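Local coordinates for aryl acylamidase (bacterium CSBL00001, PDB 4YJ6), which probably hydrolyses the amide bond of aryl acylamides, releasing an arylamine and a carboxylate, at residues A[198-203]-A[465-470]; A[204-209]-A[236-241]; A[442-447]-A[472-477]. All blocks are in the same frame, centred on the assembly; numbering follows the deposited sequence.

Overall arrangement
All three contacts are buried, though Q465 of contact 1 is exposed. Contacts 1 and 3 both use helix 467-480 and reach neighbouring strands of one mixed sheet, 198-201 and 443-451. Their centres are about 8 Å apart. Contact 2 joins the loop that follows strand 198-201 to the end of helix 231-241. Its centre is about 10 Å from that of contact 1 and about 16 Å from that of contact 3. Contact 1 combines a carboxylate at a helix start, bonded to S203, with F200 packed on V470. Contact 2 is apolar packing beside a helix end. Contact 3 packs V446 on S474 and F477; the S474 hydroxyl bonds outside both segments. D467 and R206 join contacts 1 and 2.

Contact 1 of 3, residues A[198-203]-A[465-470]; sequences YGFQPS and QADLDV
The backbones of 198-203 and 465-470 draw together from F200 and V470, whose CA atoms are 8.8 Å apart, through P202 and D467 to S203 and Q465 at 5.3 Å. D467 carries the polar part. Its carboxylate takes two hydrogen bonds from S203, one on each oxygen. The backbone N of S203 meets OD2 of D467 at 3.0 Å, on the syn side and tilted from the carboxylate plane. The bond is nearly straight, with an angle of 170° at the hydrogen. OG of S203 donates to OD1 of D467 at 2.6 Å, from above that plane. The S203 hydroxyl lies beside its own backbone N (chi1 -65°), which lets both donors reach the same carboxylate. R206 adds a salt bridge to OD1. D467 sits in the first turn of helix 467-480, just after A466 at the N-cap. The helix start and these donors probably favour its negative charge.

The F200 ring touches both helix residues. OD2 of D467 lies at the ring edge, near its plane, 3.8 Å from CE2 of F200. Ring and carboxylate planes are 35° apart. CE1 of F200, across CZ from CE2, meets CG1 of V470 at 3.7 Å, obliquely. P202 passes close to the same carboxylate, its CA 3.5 Å from OD2 of D467. The contact packs the start of helix 467-480 on the large mixed sheet of the amidase signature fold, with an aspartate of the first helical turn holding the loop that leaves a strand.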
ATOM      1  N   TYR A 198       2.018  -0.967   9.292  1.00 11.02           N
ATOM      2  CA  TYR A 198       2.549   0.341   8.921  1.00 11.82           C
ATOM      3  C   TYR A 198       2.719   0.397   7.414  1.00 11.15           C
ATOM      4  O   TYR A 198       3.419  -0.439   6.828  1.00 11.37           O
ATOM      5  CB  TYR A 198       3.874   0.516   9.628  1.00 10.08           C
ATOM      6  CG  TYR A 198       4.556   1.849   9.340  1.00 10.85           C
ATOM      7  CD1 TYR A 198       4.042   3.044   9.862  1.00 10.15           C
ATOM      8  CD2 TYR A 198       5.707   1.911   8.559  1.00 11.83           C
ATOM      9  CE1 TYR A 198       4.674   4.251   9.627  1.00 10.34           C
ATOM     10  CE2 TYR A 198       6.339   3.116   8.300  1.00 10.42           C
ATOM     11  CZ  TYR A 198       5.818   4.280   8.830  1.00 12.29           C
ATOM     12  OH  TYR A 198       6.442   5.459   8.580  1.00 11.36           O
ATOM     13  N   GLY A 199       2.084   1.370   6.769  1.00 11.05           N
ATOM     14  CA  GLY A 199       2.130   1.449   5.317  1.00 10.41           C
ATOM     15  C   GLY A 199       2.801   2.746   4.931  1.00 11.39           C
ATOM     16  O   GLY A 199       2.275   3.814   5.260  1.00 10.46           O
ATOM     17  N   PHE A 200       3.924   2.671   4.202  1.00  9.75           N
ATOM     18  CA  PHE A 200       4.696   3.875   3.871  1.00  8.87           C
ATOM     19  C   PHE A 200       4.548   4.242   2.389  1.00  8.43           C
ATOM     20  O   PHE A 200       5.003   3.471   1.522  1.00  9.24           O
ATOM     21  CB  PHE A 200       6.203   3.704   4.185  1.00  9.95           C
ATOM     22  CG  PHE A 200       6.946   5.012   4.130  1.00 10.92           C
ATOM     23  CD1 PHE A 200       7.030   5.808   5.266  1.00 10.36           C
ATOM     24  CD2 PHE A 200       7.503   5.468   2.954  1.00 10.65           C
ATOM     25  CE1 PHE A 200       7.678   7.041   5.237  1.00 12.13           C
ATOM     26  CE2 PHE A 200       8.159   6.696   2.905  1.00 11.98           C
ATOM     27  CZ  PHE A 200       8.225   7.492   4.050  1.00 10.06           C
ATOM     28  N   GLN A 201       3.931   5.399   2.114  1.00  8.05           N
ATOM     29  CA  GLN A 201       3.728   5.908   0.745  1.00  9.81           C
ATOM     30  C   GLN A 201       4.743   7.040   0.506  1.00  8.99           C
ATOM     31  O   GLN A 201       4.605   8.141   1.059  1.00  9.33           O
ATOM     32  CB  GLN A 201       2.269   6.399   0.557  1.00 10.08           C
ATOM     33  CG  GLN A 201       2.024   7.154  -0.794  1.00 10.05           C
ATOM     34  CD  GLN A 201       1.839   8.630  -0.544  1.00  9.22           C
ATOM     35  OE1 GLN A 201       0.947   9.019   0.223  1.00 10.57           O
ATOM     36  NE2 GLN A 201       2.681   9.465  -1.148  1.00  9.51           N
ATOM     37  N   PRO A 202       5.763   6.775  -0.308  1.00  8.40           N
ATOM     38  CA  PRO A 202       6.850   7.758  -0.444  1.00  7.16           C
ATOM     39  C   PRO A 202       6.460   8.989  -1.247  1.00  8.20           C
ATOM     40  O   PRO A 202       5.455   8.980  -1.980  1.00  9.47           O
ATOM     41  CB  PRO A 202       7.958   6.980  -1.237  1.00  9.87           C
ATOM     42  CG  PRO A 202       7.464   5.596  -1.402  1.00 14.28           C
ATOM     43  CD  PRO A 202       5.966   5.583  -1.150  1.00  9.75           C
ATOM     44  N   SER A 203       7.283  10.038  -1.151  1.00  7.81           N
ATOM     45  CA  SER A 203       7.110  11.222  -1.986  1.00  8.75           C
ATOM     46  C   SER A 203       7.096  10.827  -3.447  1.00  8.25           C
ATOM     47  O   SER A 203       7.840   9.926  -3.833  1.00  9.36           O
ATOM     48  CB  SER A 203       8.320  12.163  -1.783  1.00 10.02           C
ATOM     49  OG  SER A 203       8.344  12.647  -0.448  1.00  8.36           O
ATOM     50  N   GLN A 465       8.678  15.826  -0.388  1.00  8.65           N
ATOM     51  CA  GLN A 465      10.043  15.290  -0.218  1.00  7.20           C
ATOM     52  C   GLN A 465      10.510  15.151   1.231  1.00 10.64           C
ATOM     53  O   GLN A 465      11.690  14.862   1.476  1.00 12.29           O
ATOM     54  CB  GLN A 465      11.062  16.038  -1.098  1.00  8.43           C
ATOM     55  CG  GLN A 465      10.969  15.525  -2.559  1.00  9.64           C
ATOM     56  CD  GLN A 465      11.607  16.491  -3.529  1.00 10.86           C
ATOM     57  OE1 GLN A 465      12.817  16.485  -3.726  1.00  9.81           O
ATOM     58  NE2 GLN A 465      10.804  17.360  -4.108  1.00 10.94           N
ATOM     59  N   ALA A 466       9.586  15.296   2.186  1.00 10.33           N
ATOM     60  CA  ALA A 466       9.960  15.160   3.589  1.00 11.93           C
ATOM     61  C   ALA A 466       9.701  13.744   4.112  1.00  9.46           C
ATOM     62  O   ALA A 466       9.147  13.535   5.198  1.00 10.75           O
ATOM     63  CB  ALA A 466       9.223  16.230   4.464  1.00  9.22           C
ATOM     64  N   ASP A 467      10.134  12.749   3.348  1.00  9.74           N
ATOM     65  CA  ASP A 467       9.989  11.363   3.772  1.00  9.24           C
ATOM     66  C   ASP A 467      10.604  11.110   5.143  1.00 10.75           C
ATOM     67  O   ASP A 467      10.041  10.362   5.948  1.00 10.31           O
ATOM     68  CB  ASP A 467      10.696  10.433   2.784  1.00  8.77           C
ATOM     69  CG  ASP A 467      10.165  10.562   1.367  1.00 10.75           C
ATOM     70  OD1 ASP A 467      10.399  11.630   0.772  1.00 10.07           O
ATOM     71  OD2 ASP A 467       9.483   9.622   0.901  1.00 10.93           O
ATOM     72  N   LEU A 468      11.758  11.712   5.420  1.00  9.40           N
ATOM     73  CA  LEU A 468      12.414  11.396   6.703  1.00 12.14           C
ATOM     74  C   LEU A 468      11.589  11.985   7.870  1.00 10.87           C
ATOM     75  O   LEU A 468      11.552  11.404   8.939  1.00 11.44           O
ATOM     76  CB  LEU A 468      13.845  11.967   6.751  1.00 11.65           C
ATOM     77  CG  LEU A 468      14.813  11.330   5.739  1.00 17.77           C
ATOM     78  CD1 LEU A 468      16.281  11.700   6.001  1.00 19.69           C
ATOM     79  CD2 LEU A 468      14.665   9.876   5.749  1.00 17.13           C
ATOM     80  N   ASP A 469      10.902  13.108   7.658  1.00 10.46           N
ATOM     81  CA  ASP A 469      10.052  13.675   8.727  1.00 12.58           C
ATOM     82  C   ASP A 469       8.926  12.686   9.042  1.00 13.49           C
ATOM     83  O   ASP A 469       8.501  12.541  10.194  1.00 11.88           O
ATOM     84  CB  ASP A 469       9.403  14.998   8.284  1.00 12.59           C
ATOM     85  CG  ASP A 469      10.353  16.197   8.324  1.00 17.98           C
ATOM     86  OD1 ASP A 469      11.456  16.091   8.910  1.00 17.64           O
ATOM     87  OD2 ASP A 469       9.964  17.270   7.782  1.00 15.17           O
ATOM     88  N   VAL A 470       8.396  12.044   8.008  1.00 10.72           N
ATOM     89  CA  VAL A 470       7.316  11.060   8.196  1.00 10.55           C
ATOM     90  C   VAL A 470       7.864   9.868   8.982  1.00 11.02           C
ATOM     91  O   VAL A 470       7.214   9.396   9.917  1.00 11.36           O
ATOM     92  CB  VAL A 470       6.714  10.595   6.871  1.00 11.26           C
ATOM     93  CG1 VAL A 470       5.633   9.502   7.097  1.00 10.47           C
ATOM     94  CG2 VAL A 470       6.094  11.794   6.131  1.00 12.08           C
TER

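Contact 2 of 3, residues A[204-209]-A[236-241]; sequences IGRVPF and LAMNVL
M238 and L241 are the residues of 236-241 that meet the loop 204-209. M238 comes first. It is modelled as selenomethionine, and its chain is bent at both chi2 and chi3 (-58° and -57°). This folding carries the terminal methyl round to the loop. CE of M238 lies 3.5 Å from CG2 of V207, tighter than usual van der Waals contact. The two side chains cross at about a right angle. The same methyl is 4.0 Å from CG of R206, so it meets the aliphatic start of the arginine. R206 is bent too, and its charged end turns to D467. P202, two residues before I204, also packs on CE of M238, while P226 touches this side chain from strand 223-228.

Helix 231-241 follows strand 223-228 in the chain and lies against the large mixed sheet of the amidase fold. Strand 223-228 is the antiparallel neighbour of strand 198-201. The loop 204-209 belongs to the long connection between those two strands, and the helix that comes later ends against it.

One turn beyond M238, L241 stands opposite V207, with their CA atoms 5.8 Å apart. CB of L241 is nearly equidistant from both methyls of V207, at 4.0 Å from CG2 and 4.1 Å from CG1. The carbonyl end of L241 also faces the loop. Its O lies 3.7 Å from CG1 of V207 and 3.5 Å from CD of P208. K119, on helix 115-122, makes a hydrogen bond to that O through NZ. A positive charge there would be expected to interact favourably with the C-terminal end of helix 231-241. The L241 side chain also touches Y116 and M120 of helix 115-122.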
ATOM      1  N   ILE A 204       6.372  11.568  -4.295  1.00  7.16           N
ATOM      2  CA  ILE A 204       6.481  11.276  -5.722  1.00  7.84           C
ATOM      3  C   ILE A 204       7.965  11.437  -6.161  1.00  9.07           C
ATOM      4  O   ILE A 204       8.666  12.388  -5.790  1.00 10.40           O
ATOM      5  CB  ILE A 204       5.468  12.133  -6.575  1.00  9.70           C
ATOM      6  CG1 ILE A 204       5.560  11.744  -8.069  1.00 10.28           C
ATOM      7  CG2 ILE A 204       5.762  13.659  -6.417  1.00 10.45           C
ATOM      8  CD1 ILE A 204       5.099  10.243  -8.391  1.00 12.04           C
ATOM      9  N   GLY A 205       8.427  10.482  -6.977  1.00  8.05           N
ATOM     10  CA  GLY A 205       9.815  10.482  -7.449  1.00 10.49           C
ATOM     11  C   GLY A 205      10.818   9.826  -6.529  1.00 11.04           C
ATOM     12  O   GLY A 205      11.971   9.655  -6.926  1.00  9.68           O
ATOM     13  N   ARG A 206      10.428   9.499  -5.303  1.00  8.88           N
ATOM     14  CA  ARG A 206      11.346   8.896  -4.335  1.00  8.55           C
ATOM     15  C   ARG A 206      11.668   7.445  -4.700  1.00 10.09           C
ATOM     16  O   ARG A 206      12.825   7.044  -4.685  1.00  9.62           O
ATOM     17  CB  ARG A 206      10.713   8.967  -2.920  1.00  9.30           C
ATOM     18  CG  ARG A 206      11.618   8.420  -1.802  1.00  9.77           C
ATOM     19  CD  ARG A 206      12.869   9.299  -1.627  1.00 10.59           C
ATOM     20  NE  ARG A 206      12.478  10.594  -1.089  1.00  9.32           N
ATOM     21  CZ  ARG A 206      13.125  11.743  -1.310  1.00  8.96           C
ATOM     22  NH1 ARG A 206      14.195  11.810  -2.088  1.00  9.08           N
ATOM     23  NH2 ARG A 206      12.686  12.860  -0.716  1.00  9.37           N
ATOM     24  N   VAL A 207      10.645   6.663  -5.014  1.00  7.97           N
ATOM     25  CA  VAL A 207      10.825   5.272  -5.510  1.00  9.50           C
ATOM     26  C   VAL A 207      10.395   5.244  -6.979  1.00  8.61           C
ATOM     27  O   VAL A 207       9.332   5.765  -7.341  1.00  9.90           O
ATOM     28  CB  VAL A 207       9.907   4.314  -4.693  1.00 10.51           C
ATOM     29  CG1 VAL A 207       9.961   2.844  -5.221  1.00  9.07           C
ATOM     30  CG2 VAL A 207      10.281   4.364  -3.226  1.00  9.61           C
ATOM     31  N   PRO A 208      11.214   4.668  -7.856  1.00  9.32           N
ATOM     32  CA  PRO A 208      10.843   4.684  -9.279  1.00  9.99           C
ATOM     33  C   PRO A 208       9.492   4.023  -9.518  1.00 12.56           C
ATOM     34  O   PRO A 208       9.162   3.039  -8.839  1.00 10.87           O
ATOM     35  CB  PRO A 208      11.950   3.826  -9.961  1.00 12.87           C
ATOM     36  CG  PRO A 208      13.108   3.797  -8.994  1.00 13.81           C
ATOM     37  CD  PRO A 208      12.516   4.005  -7.586  1.00 10.84           C
ATOM     38  N   PHE A 209       8.702   4.561 -10.445  1.00  9.51           N
ATOM     39  CA  PHE A 209       7.490   3.883 -10.880  1.00 10.41           C
ATOM     40  C   PHE A 209       7.541   3.821 -12.395  1.00 11.41           C
ATOM     41  O   PHE A 209       7.724   4.859 -13.033  1.00 12.15           O
ATOM     42  CB  PHE A 209       6.226   4.663 -10.446  1.00 10.82           C
ATOM     43  CG  PHE A 209       4.985   3.812 -10.530  1.00 11.23           C
ATOM     44  CD1 PHE A 209       4.388   3.566 -11.757  1.00 14.02           C
ATOM     45  CD2 PHE A 209       4.486   3.198  -9.395  1.00 10.87           C
ATOM     46  CE1 PHE A 209       3.269   2.727 -11.856  1.00 14.55           C
ATOM     47  CE2 PHE A 209       3.351   2.355  -9.463  1.00 14.38           C
ATOM     48  CZ  PHE A 209       2.742   2.125 -10.707  1.00 16.96           C
ATOM     49  N   LEU A 236      14.311   0.292   6.472  1.00  9.97           N
ATOM     50  CA  LEU A 236      15.271  -0.590   5.796  1.00  9.33           C
ATOM     51  C   LEU A 236      14.806  -0.857   4.329  1.00 10.68           C
ATOM     52  O   LEU A 236      15.617  -0.790   3.379  1.00 11.65           O
ATOM     53  CB  LEU A 236      15.440  -1.909   6.560  1.00 11.12           C
ATOM     54  CG  LEU A 236      16.150  -1.752   7.914  1.00 15.88           C
ATOM     55  CD1 LEU A 236      16.113  -3.087   8.643  1.00 16.72           C
ATOM     56  CD2 LEU A 236      17.626  -1.220   7.841  1.00 17.67           C
ATOM     57  N   ALA A 237      13.523  -1.184   4.153  1.00 11.43           N
ATOM     58  CA  ALA A 237      12.979  -1.422   2.825  1.00  8.81           C
ATOM     59  C   ALA A 237      13.086  -0.153   1.952  1.00 10.39           C
ATOM     60  O   ALA A 237      13.402  -0.231   0.762  1.00 10.62           O
ATOM     61  CB  ALA A 237      11.542  -1.888   2.883  1.00 10.60           C
HETATM   62  N   MSE A 238      12.837   1.004   2.539  1.00 10.09           N
HETATM   63  CA  MSE A 238      12.931   2.238   1.764  1.00  9.34           C
HETATM   64  C   MSE A 238      14.359   2.534   1.360  1.00 10.34           C
HETATM   65  O   MSE A 238      14.586   3.095   0.307  1.00 10.87           O
HETATM   66  CB  MSE A 238      12.377   3.428   2.578  1.00  8.62           C
HETATM   67  CG  MSE A 238      10.869   3.402   2.670  1.00  8.67           C
HETATM   68 SE   MSE A 238      10.058   3.408   0.908  1.00 28.19          SE
HETATM   69  CE  MSE A 238      10.822   5.041   0.126  1.00 10.62           C
ATOM     70  N   ASN A 239      15.335   2.177   2.187  1.00 10.16           N
ATOM     71  CA  ASN A 239      16.724   2.346   1.766  1.00 10.31           C
ATOM     72  C   ASN A 239      17.043   1.551   0.505  1.00 11.76           C
ATOM     73  O   ASN A 239      17.859   1.983  -0.293  1.00 13.54           O
ATOM     74  CB  ASN A 239      17.687   1.956   2.893  1.00 11.96           C
ATOM     75  CG  ASN A 239      17.956   3.114   3.834  1.00 13.60           C
ATOM     76  OD1 ASN A 239      17.537   4.243   3.579  1.00 11.64           O
ATOM     77  ND2 ASN A 239      18.715   2.853   4.879  1.00 12.85           N
ATOM     78  N   VAL A 240      16.383   0.411   0.339  1.00  9.57           N
ATOM     79  CA  VAL A 240      16.531  -0.371  -0.873  1.00  8.86           C
ATOM     80  C   VAL A 240      15.699   0.190  -2.028  1.00 11.15           C
ATOM     81  O   VAL A 240      16.180   0.265  -3.145  1.00 10.57           O
ATOM     82  CB  VAL A 240      16.143  -1.852  -0.597  1.00 11.34           C
ATOM     83  CG1 VAL A 240      16.021  -2.716  -1.940  1.00 11.05           C
ATOM     84  CG2 VAL A 240      17.195  -2.484   0.329  1.00 12.90           C
ATOM     85  N   LEU A 241      14.460   0.575  -1.747  1.00  9.61           N
ATOM     86  CA  LEU A 241      13.500   0.894  -2.816  1.00  8.41           C
ATOM     87  C   LEU A 241      13.758   2.248  -3.425  1.00 10.58           C
ATOM     88  O   LEU A 241      13.570   2.422  -4.636  1.00 11.13           O
ATOM     89  CB  LEU A 241      12.056   0.885  -2.258  1.00  8.69           C
ATOM     90  CG  LEU A 241      11.530  -0.542  -1.948  1.00 10.84           C
ATOM     91  CD1 LEU A 241      10.217  -0.443  -1.171  1.00 12.52           C
ATOM     92  CD2 LEU A 241      11.334  -1.361  -3.250  1.00 11.71           C
TER

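Contact 3 of 3, residues A[442-447]-A[472-477]; sequences PSASVP and AASAAF
V446 packs against both S474 and F477, and it provides most of the apolar contact. Its CG1 is 3.8 Å from OG of S474 and 4.0 Å from CB of the same residue. Its CG2 goes to F477 instead, 4.0 Å from CD2, and the two side chains cross obliquely. The two methyls thus serve successive turns of the helix. A444, two residues earlier on the same face of the strand, points its CB at S474.

The S474 hydroxyl finds its polar partners outside the strand segment. Its OG approaches methyl groups of the strand, but it is hydrogen-bonded to O of V470, one turn back, and to OH of Y198 on the neighbouring strand. These two bonds satisfy a buried hydroxyl in an apolar setting.

A carbonyl meets the ring edge at the far end. O of P447 lies 3.4 Å from CE2 of F477, in the ring plane. F477 reaches the strand with CG anti to its N (chi1 -176°), and M458 of strand 454-462 also touches its side chain.

Strand 443-447 and helix 472-477 run parallel, with 2° between their directions and 9.5 Å between their axes. This is helix-on-sheet packing of the alpha/beta amidase fold: the helix comes after the antiparallel pair 443-451 and 454-462 in the chain and runs parallel to the first of them.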
ATOM      1  N   PRO A 442       4.568  12.757   0.741  1.00  9.09           N
ATOM      2  CA  PRO A 442       4.783  11.461   1.388  1.00  9.65           C
ATOM      3  C   PRO A 442       3.814  11.294   2.586  1.00  9.13           C
ATOM      4  O   PRO A 442       3.549  12.289   3.251  1.00  9.65           O
ATOM      5  CB  PRO A 442       6.218  11.575   1.904  1.00 10.37           C
ATOM      6  CG  PRO A 442       6.414  13.088   2.214  1.00  9.70           C
ATOM      7  CD  PRO A 442       5.649  13.731   1.029  1.00  8.37           C
ATOM      8  N   SER A 443       3.345  10.082   2.868  1.00  8.93           N
ATOM      9  CA  SER A 443       2.530   9.873   4.049  1.00 10.39           C
ATOM     10  C   SER A 443       2.636   8.416   4.477  1.00 10.19           C
ATOM     11  O   SER A 443       2.983   7.555   3.670  1.00 10.34           O
ATOM     12  CB  SER A 443       1.055  10.242   3.774  1.00 11.21           C
ATOM     13  OG  SER A 443       0.444   9.355   2.837  1.00 10.15           O
ATOM     14  N   ALA A 444       2.320   8.146   5.738  1.00  9.74           N
ATOM     15  CA  ALA A 444       2.333   6.760   6.195  1.00  9.25           C
ATOM     16  C   ALA A 444       1.138   6.543   7.099  1.00 10.90           C
ATOM     17  O   ALA A 444       0.778   7.421   7.864  1.00 11.51           O
ATOM     18  CB  ALA A 444       3.638   6.459   6.951  1.00  9.99           C
ATOM     19  N   SER A 445       0.535   5.367   6.999  1.00 11.58           N
ATOM     20  CA  SER A 445      -0.512   4.992   7.938  1.00 11.26           C
ATOM     21  C   SER A 445       0.136   4.293   9.139  1.00 12.65           C
ATOM     22  O   SER A 445       0.793   3.268   8.972  1.00 11.34           O
ATOM     23  CB  SER A 445      -1.549   4.083   7.298  1.00 12.88           C
ATOM     24  OG  SER A 445      -2.587   3.810   8.257  1.00 12.58           O
ATOM     25  N   VAL A 446      -0.071   4.853  10.334  1.00 10.72           N
ATOM     26  CA  VAL A 446       0.388   4.250  11.589  1.00 12.01           C
ATOM     27  C   VAL A 446      -0.794   3.662  12.377  1.00 11.83           C
ATOM     28  O   VAL A 446      -1.824   4.312  12.548  1.00 11.79           O
ATOM     29  CB  VAL A 446       1.147   5.253  12.530  1.00 13.45           C
ATOM     30  CG1 VAL A 446       2.452   5.697  11.874  1.00 17.65           C
ATOM     31  CG2 VAL A 446       0.313   6.504  12.880  1.00 15.67           C
ATOM     32  N   PRO A 447      -0.632   2.451  12.898  1.00 10.09           N
ATOM     33  CA  PRO A 447      -1.732   1.852  13.663  1.00 10.20           C
ATOM     34  C   PRO A 447      -2.036   2.709  14.875  1.00 12.96           C
ATOM     35  O   PRO A 447      -1.132   2.996  15.657  1.00 13.39           O
ATOM     36  CB  PRO A 447      -1.135   0.486  14.093  1.00 11.81           C
ATOM     37  CG  PRO A 447      -0.208   0.123  12.904  1.00 12.26           C
ATOM     38  CD  PRO A 447       0.407   1.463  12.515  1.00 12.05           C
ATOM     39  N   ALA A 472      10.412   9.911  11.027  1.00 11.15           N
ATOM     40  CA  ALA A 472      10.743  10.353  12.399  1.00 13.36           C
ATOM     41  C   ALA A 472       9.473  10.382  13.262  1.00 13.50           C
ATOM     42  O   ALA A 472       9.438   9.860  14.405  1.00 13.03           O
ATOM     43  CB  ALA A 472      11.379  11.723  12.378  1.00 14.18           C
ATOM     44  N   ALA A 473       8.422  10.992  12.739  1.00 11.28           N
ATOM     45  CA  ALA A 473       7.165  11.056  13.506  1.00 10.73           C
ATOM     46  C   ALA A 473       6.563   9.654  13.738  1.00 14.36           C
ATOM     47  O   ALA A 473       5.981   9.371  14.805  1.00 12.32           O
ATOM     48  CB  ALA A 473       6.168  11.943  12.765  1.00 11.40           C
ATOM     49  N   SER A 474       6.650   8.793  12.721  1.00 10.90           N
ATOM     50  CA  SER A 474       6.107   7.453  12.820  1.00 11.06           C
ATOM     51  C   SER A 474       6.832   6.686  13.917  1.00 10.95           C
ATOM     52  O   SER A 474       6.195   5.990  14.706  1.00 12.36           O
ATOM     53  CB  SER A 474       6.282   6.699  11.472  1.00 11.60           C
ATOM     54  OG  SER A 474       5.540   7.342  10.441  1.00 10.27           O
ATOM     55  N   ALA A 475       8.166   6.758  13.925  1.00 10.19           N
ATOM     56  CA  ALA A 475       8.933   5.987  14.912  1.00 11.46           C
ATOM     57  C   ALA A 475       8.689   6.553  16.313  1.00 14.42           C
ATOM     58  O   ALA A 475       8.667   5.811  17.274  1.00 14.51           O
ATOM     59  CB  ALA A 475      10.431   5.996  14.594  1.00 11.82           C
ATOM     60  N   ALA A 476       8.560   7.866  16.409  1.00 11.88           N
ATOM     61  CA  ALA A 476       8.284   8.490  17.712  1.00 12.21           C
ATOM     62  C   ALA A 476       6.935   8.001  18.251  1.00 13.08           C
ATOM     63  O   ALA A 476       6.784   7.659  19.455  1.00 14.57           O
ATOM     64  CB  ALA A 476       8.317   9.996  17.558  1.00 10.43           C
ATOM     65  N   PHE A 477       5.931   7.960  17.381  1.00 12.80           N
ATOM     66  CA  PHE A 477       4.606   7.474  17.786  1.00 14.56           C
ATOM     67  C   PHE A 477       4.684   5.984  18.148  1.00 13.82           C
ATOM     68  O   PHE A 477       4.074   5.542  19.103  1.00 15.47           O
ATOM     69  CB  PHE A 477       3.589   7.719  16.663  1.00 13.25           C
ATOM     70  CG  PHE A 477       2.188   7.344  17.023  1.00 14.61           C
ATOM     71  CD1 PHE A 477       1.402   8.225  17.752  1.00 14.27           C
ATOM     72  CD2 PHE A 477       1.662   6.105  16.650  1.00 14.68           C
ATOM     73  CE1 PHE A 477       0.091   7.873  18.119  1.00 17.42           C
ATOM     74  CE2 PHE A 477       0.354   5.745  16.980  1.00 15.75           C
ATOM     75  CZ  PHE A 477      -0.438   6.628  17.722  1.00 17.08           C
TER